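Local atomic coordinates of Alr1010 protein (Nostoc, PDB entry 3URG), a protein that probably binds calcium ions in the cyanobacterium Nostoc. Residues E31-T36 / T129-A134; M50-Y55 / L137-R142; G66-K71 / Y113-S118. All coordinates share one frame; numbering follows the deposited sequence.

Contact 1 (E31-T36 / T129-A134)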
# COMPACT_ATOMS: atom_id res chain seq x y z
N GLU A 31 -0.07 9.67 12.84
CA GLU A 31 -1.22 10.55 12.72
C GLU A 31 -0.81 11.94 12.22
O GLU A 31 -1.44 12.49 11.32
CB GLU A 31 -1.98 10.66 14.05
CG GLU A 31 -2.60 9.34 14.53
CD GLU A 31 -3.86 8.96 13.78
OE1 GLU A 31 -4.42 9.81 13.04
OE2 GLU A 31 -4.31 7.80 13.93
N HIS A 32 0.24 12.51 12.80
CA HIS A 32 0.68 13.84 12.38
C HIS A 32 1.08 13.83 10.91
O HIS A 32 0.75 14.74 10.15
CB HIS A 32 1.87 14.31 13.23
CG HIS A 32 2.39 15.66 12.85
ND1 HIS A 32 1.71 16.82 13.12
CD2 HIS A 32 3.55 16.03 12.25
CE1 HIS A 32 2.41 17.85 12.69
NE2 HIS A 32 3.53 17.40 12.16
N ARG A 33 1.82 12.80 10.52
CA ARG A 33 2.33 12.72 9.16
C ARG A 33 1.17 12.53 8.18
O ARG A 33 1.14 13.15 7.11
CB ARG A 33 3.34 11.57 9.03
CG ARG A 33 3.87 11.39 7.63
CD ARG A 33 5.18 10.59 7.64
NE ARG A 33 5.04 9.29 8.30
CZ ARG A 33 5.68 8.96 9.42
NH1 ARG A 33 6.50 9.83 9.99
NH2 ARG A 33 5.51 7.76 9.96
N ILE A 34 0.23 11.67 8.53
CA ILE A 34 -0.93 11.45 7.66
C ILE A 34 -1.72 12.75 7.49
O ILE A 34 -2.13 13.10 6.39
CB ILE A 34 -1.86 10.37 8.22
CG1 ILE A 34 -1.21 8.99 8.06
CG2 ILE A 34 -3.23 10.42 7.51
CD1 ILE A 34 -1.86 7.91 8.89
N GLU A 35 -1.94 13.45 8.60
CA GLU A 35 -2.68 14.70 8.59
C GLU A 35 -2.02 15.78 7.71
O GLU A 35 -2.69 16.44 6.91
CB GLU A 35 -2.81 15.25 10.02
CG GLU A 35 -3.31 16.68 10.07
CD GLU A 35 -3.38 17.22 11.49
OE1 GLU A 35 -2.94 18.37 11.71
OE2 GLU A 35 -3.86 16.50 12.39
N THR A 36 -0.70 15.95 7.86
CA THR A 36 -0.03 17.12 7.31
C THR A 36 0.61 16.88 5.95
O THR A 36 0.85 17.83 5.20
CB THR A 36 1.04 17.70 8.30
OG1 THR A 36 2.11 16.76 8.46
CG2 THR A 36 0.42 17.97 9.64
N THR A 129 10.71 3.99 2.31
CA THR A 129 9.75 3.07 1.67
C THR A 129 9.06 2.28 2.77
O THR A 129 7.82 2.16 2.80
CB THR A 129 10.48 2.09 0.70
OG1 THR A 129 11.01 2.82 -0.41
CG2 THR A 129 9.53 1.03 0.17
N GLN A 130 9.87 1.74 3.68
CA GLN A 130 9.34 1.00 4.81
C GLN A 130 8.34 1.85 5.61
O GLN A 130 7.28 1.37 6.01
CB GLN A 130 10.50 0.56 5.70
CG GLN A 130 10.11 0.17 7.11
CD GLN A 130 11.27 0.33 8.08
OE1 GLN A 130 12.04 -0.60 8.30
NE2 GLN A 130 11.40 1.52 8.67
N GLU A 131 8.70 3.10 5.87
CA GLU A 131 7.81 3.99 6.62
C GLU A 131 6.45 4.19 5.93
O GLU A 131 5.40 4.09 6.58
CB GLU A 131 8.50 5.34 6.84
CG GLU A 131 7.67 6.33 7.65
CD GLU A 131 8.43 7.61 7.90
OE1 GLU A 131 8.25 8.56 7.10
OE2 GLU A 131 9.20 7.66 8.88
N ALA A 132 6.47 4.46 4.63
CA ALA A 132 5.24 4.69 3.88
C ALA A 132 4.36 3.45 3.87
O ALA A 132 3.15 3.52 4.02
CB ALA A 132 5.54 5.13 2.46
N ILE A 133 4.97 2.28 3.70
CA ILE A 133 4.18 1.06 3.79
C ILE A 133 3.56 0.88 5.18
O ILE A 133 2.38 0.54 5.29
CB ILE A 133 5.02 -0.18 3.43
CG1 ILE A 133 5.40 -0.14 1.94
CG2 ILE A 133 4.23 -1.45 3.72
CD1 ILE A 133 6.34 -1.29 1.53
N ALA A 134 4.36 1.10 6.22
CA ALA A 134 3.88 1.04 7.60
C ALA A 134 2.75 2.05 7.88
O ALA A 134 1.83 1.76 8.66
CB ALA A 134 5.03 1.27 8.57
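The guanidinium of Arg33 and the carboxylate of Glu131 lie flat on one another, their planes 2° apart, with Glu131 CD 3.4 Å from Arg33 CZ and centred over that face. The two side chains arrive from opposite directions, and the overlap reaches past the carboxylate: Glu131 CG sits 3.5 Å from Arg33 NH2. This is a salt bridge through charge alone. Glu131 OE1 is 3.5 Å from Arg33 NE but far outside the guanidinium plane, where no N-H points at it. The directed partner of the arginine is Asp135, one turn further along the helix of Glu131, which forms a salt bridge with Arg33 NE; the two acids together probably hold the guanidinium in place by charge. Helix 28-39 and helix 127-141 are thereby joined near the surface, while Ile34 turns to the interior against Trp52 and Trp139. A bend at chi3 (56°) in the otherwise extended arginine chain turns the group so that its face meets the acid. On helix 28-39 itself, Thr36 CG2 lies over one face of the His32 ring, and Thr36 OG1 donates a hydrogen bond to His32 O (3.0 Å) from above its carbonyl plane, opposite Thr36 N.

Contact 2 (M50-Y55 / L137-R142). With MNB (5-mercapto-2-nitro-benzoic acid), chain B.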
# COMPACT_ATOMS: atom_id res chain seq x y z
N MET A 50 -7.07 10.05 -3.29
CA MET A 50 -6.05 10.66 -4.16
C MET A 50 -4.81 11.05 -3.36
O MET A 50 -3.68 10.80 -3.79
CB MET A 50 -6.62 11.87 -4.89
CG MET A 50 -5.68 12.46 -5.94
SD MET A 50 -6.25 14.09 -6.51
CE MET A 50 -5.94 15.09 -5.07
N GLY A 51 -5.02 11.66 -2.20
CA GLY A 51 -3.91 12.00 -1.32
C GLY A 51 -3.03 10.80 -1.02
O GLY A 51 -1.80 10.87 -1.09
N TRP A 52 -3.64 9.68 -0.68
CA TRP A 52 -2.85 8.49 -0.37
C TRP A 52 -2.13 7.96 -1.61
O TRP A 52 -1.00 7.49 -1.52
CB TRP A 52 -3.74 7.39 0.22
CG TRP A 52 -3.81 7.44 1.71
CD1 TRP A 52 -4.82 7.96 2.47
CD2 TRP A 52 -2.83 6.95 2.62
NE1 TRP A 52 -4.52 7.81 3.81
CE2 TRP A 52 -3.30 7.20 3.93
CE3 TRP A 52 -1.60 6.32 2.47
CZ2 TRP A 52 -2.58 6.84 5.06
CZ3 TRP A 52 -0.88 5.98 3.60
CH2 TRP A 52 -1.37 6.23 4.87
N TYR A 53 -2.79 8.02 -2.76
CA TYR A 53 -2.22 7.49 -3.99
C TYR A 53 -0.94 8.24 -4.35
O TYR A 53 0.11 7.64 -4.60
CB TYR A 53 -3.22 7.57 -5.16
CG TYR A 53 -2.73 6.93 -6.44
CD1 TYR A 53 -2.96 5.58 -6.70
CD2 TYR A 53 -2.03 7.66 -7.39
CE1 TYR A 53 -2.51 4.98 -7.87
CE2 TYR A 53 -1.56 7.06 -8.57
CZ TYR A 53 -1.82 5.73 -8.80
OH TYR A 53 -1.37 5.14 -9.96
N TYR A 54 -1.03 9.57 -4.38
CA TYR A 54 0.13 10.42 -4.66
C TYR A 54 1.21 10.30 -3.59
O TYR A 54 2.40 10.32 -3.90
CB TYR A 54 -0.28 11.89 -4.81
CG TYR A 54 -1.04 12.19 -6.10
CD1 TYR A 54 -0.78 11.47 -7.26
CD2 TYR A 54 -2.01 13.19 -6.16
CE1 TYR A 54 -1.46 11.72 -8.44
CE2 TYR A 54 -2.69 13.46 -7.34
CZ TYR A 54 -2.41 12.73 -8.47
OH TYR A 54 -3.08 12.98 -9.65
N TYR A 55 0.81 10.21 -2.33
CA TYR A 55 1.82 10.07 -1.28
C TYR A 55 2.64 8.80 -1.50
O TYR A 55 3.87 8.83 -1.51
CB TYR A 55 1.20 10.12 0.12
CG TYR A 55 2.16 9.73 1.24
CD1 TYR A 55 3.11 10.63 1.72
CD2 TYR A 55 2.11 8.47 1.81
CE1 TYR A 55 3.99 10.27 2.75
CE2 TYR A 55 2.98 8.10 2.83
CZ TYR A 55 3.90 9.00 3.30
OH TYR A 55 4.75 8.60 4.32
N LEU A 137 -0.37 0.48 6.27
CA LEU A 137 -0.80 -0.61 7.15
C LEU A 137 -1.44 -0.08 8.44
O LEU A 137 -2.43 -0.64 8.94
CB LEU A 137 0.37 -1.54 7.46
CG LEU A 137 0.91 -2.28 6.23
CD1 LEU A 137 2.12 -3.15 6.56
CD2 LEU A 137 -0.21 -3.11 5.63
N TYR A 138 -0.88 0.99 8.99
CA TYR A 138 -1.44 1.61 10.18
C TYR A 138 -2.84 2.18 9.94
O TYR A 138 -3.75 1.96 10.72
CB TYR A 138 -0.50 2.70 10.70
CG TYR A 138 -1.12 3.58 11.77
CD1 TYR A 138 -1.64 4.83 11.45
CD2 TYR A 138 -1.16 3.17 13.10
CE1 TYR A 138 -2.23 5.64 12.43
CE2 TYR A 138 -1.73 3.98 14.09
CZ TYR A 138 -2.26 5.21 13.74
OH TYR A 138 -2.83 6.01 14.72
N TRP A 139 -2.99 2.92 8.85
CA TRP A 139 -4.28 3.48 8.46
C TRP A 139 -5.37 2.39 8.42
O TRP A 139 -6.47 2.57 8.94
CB TRP A 139 -4.12 4.17 7.09
CG TRP A 139 -5.38 4.61 6.38
CD1 TRP A 139 -6.15 3.86 5.56
CD2 TRP A 139 -5.95 5.93 6.38
NE1 TRP A 139 -7.19 4.62 5.06
CE2 TRP A 139 -7.09 5.89 5.55
CE3 TRP A 139 -5.63 7.14 7.02
CZ2 TRP A 139 -7.90 7.00 5.34
CZ3 TRP A 139 -6.43 8.24 6.80
CH2 TRP A 139 -7.55 8.16 5.98
N LEU A 140 -5.04 1.24 7.82
CA LEU A 140 -6.00 0.15 7.70
C LEU A 140 -6.29 -0.48 9.06
O LEU A 140 -7.44 -0.72 9.42
CB LEU A 140 -5.46 -0.92 6.75
CG LEU A 140 -5.39 -0.46 5.29
CD1 LEU A 140 -4.69 -1.50 4.42
CD2 LEU A 140 -6.78 -0.17 4.77
N ALA A 141 -5.23 -0.72 9.83
CA ALA A 141 -5.35 -1.27 11.17
C ALA A 141 -6.26 -0.40 12.05
O ALA A 141 -6.97 -0.91 12.93
CB ALA A 141 -3.98 -1.39 11.80
N ARG A 142 -6.23 0.91 11.83
CA ARG A 142 -7.03 1.81 12.66
C ARG A 142 -8.49 1.76 12.23
O ARG A 142 -9.37 2.26 12.93
CB ARG A 142 -6.49 3.25 12.61
CG ARG A 142 -5.22 3.48 13.42
CD ARG A 142 -5.50 3.46 14.92
NE ARG A 142 -6.41 4.54 15.29
CZ ARG A 142 -7.00 4.65 16.47
NH1 ARG A 142 -6.77 3.74 17.41
NH2 ARG A 142 -7.82 5.67 16.71
C6 MNB B . -7.78 9.37 -9.33
C1 MNB B . -8.87 10.08 -9.72
C2 MNB B . -9.76 10.60 -8.73
C3 MNB B . -9.49 10.36 -7.34
C4 MNB B . -8.36 9.62 -6.94
C5 MNB B . -7.52 9.13 -7.89
S5 MNB B . -6.09 8.22 -7.43
C10 MNB B . -9.04 10.25 -11.20
O12 MNB B . -10.01 10.80 -11.67
O11 MNB B . -8.14 9.67 -12.06
N7 MNB B . -10.94 11.36 -9.02
O9 MNB B . -11.70 11.75 -8.04
O8 MNB B . -11.24 11.74 -10.22
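Trp52 on helix 45-59 drives the edge of its indole into the face of Trp139 on helix 127-141, a T-shaped aromatic pair at the buried junction of the helices that pack together in this alpha-beta protein. The backbones stay well apart, Trp52 CA and Trp139 CA being 10.3 Å from each other, and the rings bridge the distance. Followed outward from CB, the Trp52 side chain first leads toward the other helix without meeting it. Contact begins where the two rings of the indole join: CE2 approaches CD2 of Trp139 at 3.8 Å. Beyond it CZ2 settles by CE3 of Trp139, 3.6 Å away, and also touches CB of Trp139, whereas CH2 only grazes that same CB. On the pyrrole side, NE1 reaches furthest over the partner, standing almost over the centre of its six-membered ring, 3.3 Å above the plane. The planes are inclined at 60°, and the five-membered ring of Trp52 and the six-membered ring of Trp139 have centroids 4.4 Å apart. A chi1 of 170° swings the Trp139 ring toward helix 45-59, and chi2 of -86° turns its face to the incoming edge. Trp136 meets both indoles, edge-to-face with Trp52, and Ile34 and Ile38 of helix 28-39 also pack on Trp52, which makes the pair part of a larger aromatic and aliphatic core. Another side of helix 45-59 lines the pocket of 5-mercapto-2-nitro-benzoic acid (MNB), where Met50 CB lies 3.5 Å from MNB C4. Tyr53 CB is 3.7 Å from the sulfur, MNB S5. Tyr53 OH is anchored by a hydrogen bond to Ala89 O. At the heart of the tryptophan pair, Trp52 NE1 is 3.5 Å from Trp139 CE3.

Contact 3 (G66-K71 / Y113-S118)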
# COMPACT_ATOMS: atom_id res chain seq x y z
N GLY A 66 9.56 -7.68 -2.89
CA GLY A 66 8.67 -8.03 -1.81
C GLY A 66 8.12 -9.44 -1.92
O GLY A 66 8.21 -10.06 -2.99
N LYS A 67 7.59 -9.94 -0.82
CA LYS A 67 6.86 -11.20 -0.81
C LYS A 67 5.39 -10.84 -0.93
O LYS A 67 4.85 -10.12 -0.08
CB LYS A 67 7.07 -11.95 0.51
CG LYS A 67 8.50 -12.36 0.81
CD LYS A 67 8.52 -13.26 2.04
CE LYS A 67 9.65 -12.90 3.00
NZ LYS A 67 10.99 -13.25 2.47
N TRP A 68 4.75 -11.33 -1.98
CA TRP A 68 3.33 -11.10 -2.20
C TRP A 68 2.50 -12.32 -1.81
O TRP A 68 2.73 -13.42 -2.33
CB TRP A 68 3.08 -10.74 -3.66
CG TRP A 68 1.64 -10.57 -4.05
CD1 TRP A 68 0.60 -10.10 -3.27
CD2 TRP A 68 1.07 -10.84 -5.34
NE1 TRP A 68 -0.56 -10.08 -4.00
CE2 TRP A 68 -0.30 -10.52 -5.28
CE3 TRP A 68 1.60 -11.31 -6.56
CZ2 TRP A 68 -1.15 -10.65 -6.37
CZ3 TRP A 68 0.75 -11.45 -7.63
CH2 TRP A 68 -0.61 -11.13 -7.53
N LYS A 69 1.55 -12.13 -0.90
CA LYS A 69 0.64 -13.22 -0.58
C LYS A 69 -0.52 -13.19 -1.56
O LYS A 69 -1.47 -12.41 -1.40
CB LYS A 69 0.18 -13.14 0.88
CG LYS A 69 1.08 -13.96 1.77
CD LYS A 69 0.88 -13.66 3.23
CE LYS A 69 1.76 -14.57 4.09
NZ LYS A 69 1.61 -14.25 5.54
N LYS A 70 -0.39 -14.01 -2.59
CA LYS A 70 -1.38 -14.09 -3.66
C LYS A 70 -2.39 -15.18 -3.30
O LYS A 70 -2.10 -16.38 -3.36
CB LYS A 70 -0.69 -14.38 -4.99
CG LYS A 70 -1.63 -14.51 -6.18
CD LYS A 70 -0.85 -14.65 -7.49
CE LYS A 70 -1.50 -15.65 -8.43
NZ LYS A 70 -2.82 -15.19 -8.95
N LYS A 71 -3.59 -14.74 -2.91
CA LYS A 71 -4.60 -15.64 -2.35
C LYS A 71 -5.57 -16.19 -3.41
O LYS A 71 -5.97 -15.47 -4.33
CB LYS A 71 -5.40 -14.90 -1.27
CG LYS A 71 -4.56 -14.33 -0.14
CD LYS A 71 -5.44 -13.48 0.79
CE LYS A 71 -4.61 -12.86 1.90
NZ LYS A 71 -5.42 -11.97 2.77
N TYR A 113 1.31 -8.32 -12.53
CA TYR A 113 0.07 -8.50 -11.78
C TYR A 113 -0.29 -7.22 -11.04
O TYR A 113 0.56 -6.35 -10.83
CB TYR A 113 0.21 -9.62 -10.75
CG TYR A 113 0.59 -10.97 -11.29
CD1 TYR A 113 -0.37 -11.96 -11.49
CD2 TYR A 113 1.92 -11.29 -11.56
CE1 TYR A 113 -0.02 -13.23 -11.98
CE2 TYR A 113 2.28 -12.55 -12.05
CZ TYR A 113 1.31 -13.51 -12.26
OH TYR A 113 1.67 -14.75 -12.74
N THR A 114 -1.54 -7.12 -10.62
CA THR A 114 -1.95 -6.05 -9.72
C THR A 114 -2.13 -6.67 -8.34
O THR A 114 -2.81 -7.67 -8.19
CB THR A 114 -3.26 -5.42 -10.18
OG1 THR A 114 -3.09 -4.89 -11.50
CG2 THR A 114 -3.67 -4.30 -9.26
N ALA A 115 -1.47 -6.08 -7.34
CA ALA A 115 -1.53 -6.58 -5.98
C ALA A 115 -1.90 -5.46 -5.02
O ALA A 115 -1.46 -4.30 -5.20
CB ALA A 115 -0.17 -7.16 -5.59
N LYS A 116 -2.68 -5.80 -4.00
CA LYS A 116 -2.91 -4.90 -2.87
C LYS A 116 -1.60 -4.66 -2.10
O LYS A 116 -0.93 -5.61 -1.71
CB LYS A 116 -3.96 -5.50 -1.92
CG LYS A 116 -5.29 -5.78 -2.60
CD LYS A 116 -6.44 -5.87 -1.62
CE LYS A 116 -6.55 -7.24 -1.00
NZ LYS A 116 -7.94 -7.48 -0.52
N LEU A 117 -1.25 -3.40 -1.87
CA LEU A 117 -0.06 -3.09 -1.08
C LEU A 117 -0.12 -3.80 0.27
O LEU A 117 0.91 -4.21 0.81
CB LEU A 117 0.07 -1.57 -0.89
CG LEU A 117 1.37 -1.08 -0.24
CD1 LEU A 117 2.59 -1.58 -1.01
CD2 LEU A 117 1.38 0.44 -0.15
N SER A 118 -1.32 -3.95 0.83
CA SER A 118 -1.48 -4.56 2.14
C SER A 118 -1.11 -6.05 2.16
O SER A 118 -1.01 -6.65 3.23
CB SER A 118 -2.93 -4.39 2.63
OG SER A 118 -3.82 -5.10 1.80
O HOH W 1 -3.10 -8.74 -3.42
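Strands 64-72 and 111-116 belong to one antiparallel sheet but are not neighbours in it; strands 77-86 and 99-104 run between them in the order across the sheet. The sheet evidently coils, for segments 66-71 and 113-116 lie nearly at right angles (93°), with their axes 8.2 Å apart at closest approach. The indole of Trp68 spans that gap. The side chain swings out trans to the amide nitrogen, which carries the ring away from its own strand and across Ala115, whose methyl group lies over one face. This is a CH-pi contact: Ala115 CB stands 3.5 Å from the centroid of the five-membered ring and 23° off its normal. On the opposite face lies CB of Lys70, two residues along the strand, so the indole is sandwiched between aliphatic groups. The far end of the benzene ring leans on Tyr113, with Trp68 CH2 3.6 Å from Tyr113 CB. Here the two aromatic rings meet obliquely, their planes at 57°.

The polar edge of the indole is served by a water in the ring plane. It accepts from Trp68 NE1 at 2.9 Å and from the backbone N of Lys116 at 3.0 Å, which fixes the edge of the buried ring to the end of strand 111-116. Val102 of strand 99-104 and Ile120 of strand 120-122 also touch Trp68. Four meandering strands, a 3-10 turn at 117-118 and a last short strand, 120-122, that pairs back with strand 64-72 are consistent with the topology of a small SH3-like barrel, with Trp68 in its interior.

Overall arrangement
From the N terminus, helix 28-39 supplies the first half of contact 1 and helix 45-59 the first half of contact 2. The chain then runs through the sheet, where contact 3 closes a smaller loop between strands 64-72 and 111-116, lying wholly within the loops of the other two. Helix 127-141 returns to complete contact 1 and then contact 2, so these two cross along the chain. They also touch in space: Glu31 approaches Tyr138, and Ile34 packs on Trp52. Contact 3 sits about 20 Å from contact 1, centre to centre; Ser118 meets Leu137 and Leu140 of contact 2, so the 3-10 turn that follows strand 111-116 joins the sheet to helix 127-141.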